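Local coordinates for phosphate-binding protein PstS (Borrelia burgdorferi, PDB 4N13) that binds inorganic phosphate with micromolar affinity as the solute-binding lipoprotein of an ABC-type phosphate importer, at residues 12-17 against 38-43. Residues are numbered along the deposited sequence; the frame is centred on the assembly and turned at random.
Sequences KIVSIG and NNTKVT
The first beta-alpha-beta crossover of this class II periplasmic-binding-protein fold brings strands 12-18 and 40-45 side by side, joined through helix 23-36, and residues 12-16 and 39-43 pair in parallel. Five backbone hydrogen bonds run from Lys-12 N to Asn-39 O at one end to Ile-16 N to Thr-43 O at the other; the shortest, Lys-41 N to Lys-12 O at 2.7 Å, is almost straight (176°). On the face of Val-14 and Val-42, Val-14 CG2 meets the Thr-40 methyl CG2 at 3.8 Å. Farther along, Ile-16 swings CG1 beside its own backbone N (chi1 -50°), and the extended chain carries CD1 to 3.5 Å from Val-42 CG1. Val-14, Ile-16 and Thr-40 also touch helix 237-246, which packs against this face. The other face bears Ile-13, Ser-15, Lys-41 and Thr-43. Here the hydroxyls Ser-15 OG and Thr-43 OG1, 3.7 Å apart, are bridged by a water, which also donates to Ile-16 O at 2.8 Å. The strands thus have a largely apolar side under helix 237-246 and a more open, water-linked one, and their hydrogen-bond ladder fixes the register of strands that lead toward Ser-19 and Ser-49, which probably bind phosphate.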
loop_
_atom_site.group_PDB
_atom_site.type_symbol
_atom_site.label_atom_id
_atom_site.label_comp_id
_atom_site.label_asym_id
_atom_site.label_seq_id
_atom_site.Cartn_x
_atom_site.Cartn_y
_atom_site.Cartn_z
ATOM N N LYS A 12 -24.475 -14.936 16.290
ATOM C CA LYS A 12 -24.222 -13.532 16.012
ATOM C C LYS A 12 -23.772 -13.361 14.566
ATOM O O LYS A 12 -23.219 -14.286 13.973
ATOM C CB LYS A 12 -23.152 -12.995 16.943
ATOM C CG LYS A 12 -23.454 -13.221 18.412
ATOM C CD LYS A 12 -24.582 -12.333 18.895
ATOM C CE LYS A 12 -24.998 -12.738 20.302
ATOM N NZ LYS A 12 -25.742 -11.675 21.021
ATOM N N ILE A 13 -24.017 -12.186 13.997
ATOM C CA ILE A 13 -23.645 -11.916 12.617
ATOM C C ILE A 13 -22.795 -10.658 12.541
ATOM O O ILE A 13 -23.161 -9.618 13.075
ATOM C CB ILE A 13 -24.895 -11.764 11.733
ATOM C CG1 ILE A 13 -25.686 -13.086 11.732
ATOM C CG2 ILE A 13 -24.506 -11.368 10.317
ATOM C CD1 ILE A 13 -26.993 -13.040 10.991
ATOM N N VAL A 14 -21.648 -10.765 11.880
ATOM C CA VAL A 14 -20.773 -9.637 11.660
ATOM C C VAL A 14 -20.511 -9.521 10.163
ATOM O O VAL A 14 -19.703 -10.272 9.591
ATOM C CB VAL A 14 -19.450 -9.781 12.440
ATOM C CG1 VAL A 14 -18.488 -8.624 12.113
ATOM C CG2 VAL A 14 -19.732 -9.869 13.931
ATOM N N SER A 15 -21.204 -8.579 9.530
ATOM C CA SER A 15 -21.048 -8.334 8.100
ATOM C C SER A 15 -19.958 -7.272 7.895
ATOM O O SER A 15 -20.044 -6.182 8.463
ATOM C CB SER A 15 -22.374 -7.879 7.490
ATOM O OG SER A 15 -22.268 -7.823 6.085
ATOM N N ILE A 16 -18.943 -7.606 7.095
ATOM C CA ILE A 16 -17.805 -6.734 6.854
ATOM C C ILE A 16 -17.759 -6.395 5.361
ATOM O O ILE A 16 -18.081 -7.222 4.516
ATOM C CB ILE A 16 -16.513 -7.430 7.283
ATOM C CG1 ILE A 16 -16.653 -7.990 8.699
ATOM C CG2 ILE A 16 -15.309 -6.504 7.153
ATOM C CD1 ILE A 16 -15.406 -8.662 9.231
ATOM N N GLY A 17 -17.363 -5.171 5.048
ATOM C CA GLY A 17 -17.199 -4.753 3.667
ATOM C C GLY A 17 -15.936 -3.938 3.518
ATOM O O GLY A 17 -15.365 -3.497 4.501
ATOM N N ASN A 38 -17.375 -20.726 16.654
ATOM C CA ASN A 38 -18.320 -21.029 15.581
ATOM C C ASN A 38 -19.712 -20.463 15.843
ATOM O O ASN A 38 -20.663 -20.775 15.124
ATOM C CB ASN A 38 -18.401 -22.539 15.320
ATOM C CG ASN A 38 -18.842 -23.323 16.542
ATOM O OD1 ASN A 38 -19.453 -22.782 17.462
ATOM N ND2 ASN A 38 -18.525 -24.614 16.559
ATOM N N ASN A 39 -19.820 -19.598 16.843
ATOM C CA ASN A 39 -21.097 -18.966 17.173
ATOM C C ASN A 39 -21.280 -17.578 16.546
ATOM O O ASN A 39 -22.306 -16.926 16.762
ATOM C CB ASN A 39 -21.249 -18.843 18.688
ATOM C CG ASN A 39 -22.593 -18.277 19.096
ATOM O OD1 ASN A 39 -23.630 -18.905 18.881
ATOM N ND2 ASN A 39 -22.583 -17.083 19.692
ATOM N N THR A 40 -20.303 -17.129 15.764
ATOM C CA THR A 40 -20.444 -15.909 14.988
ATOM C C THR A 40 -20.308 -16.237 13.520
ATOM O O THR A 40 -19.421 -16.986 13.113
ATOM C CB THR A 40 -19.384 -14.860 15.373
ATOM O OG1 THR A 40 -19.581 -14.510 16.741
ATOM C CG2 THR A 40 -19.526 -13.586 14.561
ATOM N N LYS A 41 -21.200 -15.671 12.724
ATOM C CA LYS A 41 -21.128 -15.743 11.280
ATOM C C LYS A 41 -20.532 -14.439 10.804
ATOM O O LYS A 41 -21.105 -13.390 11.024
ATOM C CB LYS A 41 -22.528 -15.895 10.695
ATOM C CG LYS A 41 -22.587 -15.781 9.183
ATOM C CD LYS A 41 -21.772 -16.855 8.535
ATOM C CE LYS A 41 -22.153 -17.081 7.096
ATOM N NZ LYS A 41 -21.269 -18.132 6.525
ATOM N N VAL A 42 -19.374 -14.511 10.179
ATOM C CA VAL A 42 -18.673 -13.335 9.651
ATOM C C VAL A 42 -18.613 -13.469 8.140
ATOM O O VAL A 42 -18.348 -14.558 7.631
ATOM C CB VAL A 42 -17.241 -13.228 10.204
ATOM C CG1 VAL A 42 -16.615 -11.920 9.789
ATOM C CG2 VAL A 42 -17.243 -13.378 11.717
ATOM N N THR A 43 -18.896 -12.391 7.425
ATOM C CA THR A 43 -18.805 -12.388 5.971
ATOM C C THR A 43 -18.016 -11.165 5.514
ATOM O O THR A 43 -17.937 -10.158 6.236
ATOM C CB THR A 43 -20.208 -12.385 5.302
ATOM O OG1 THR A 43 -20.918 -11.198 5.658
ATOM C CG2 THR A 43 -21.045 -13.580 5.717
HETATM O O HOH W 1 -20.324 -8.885 4.316
#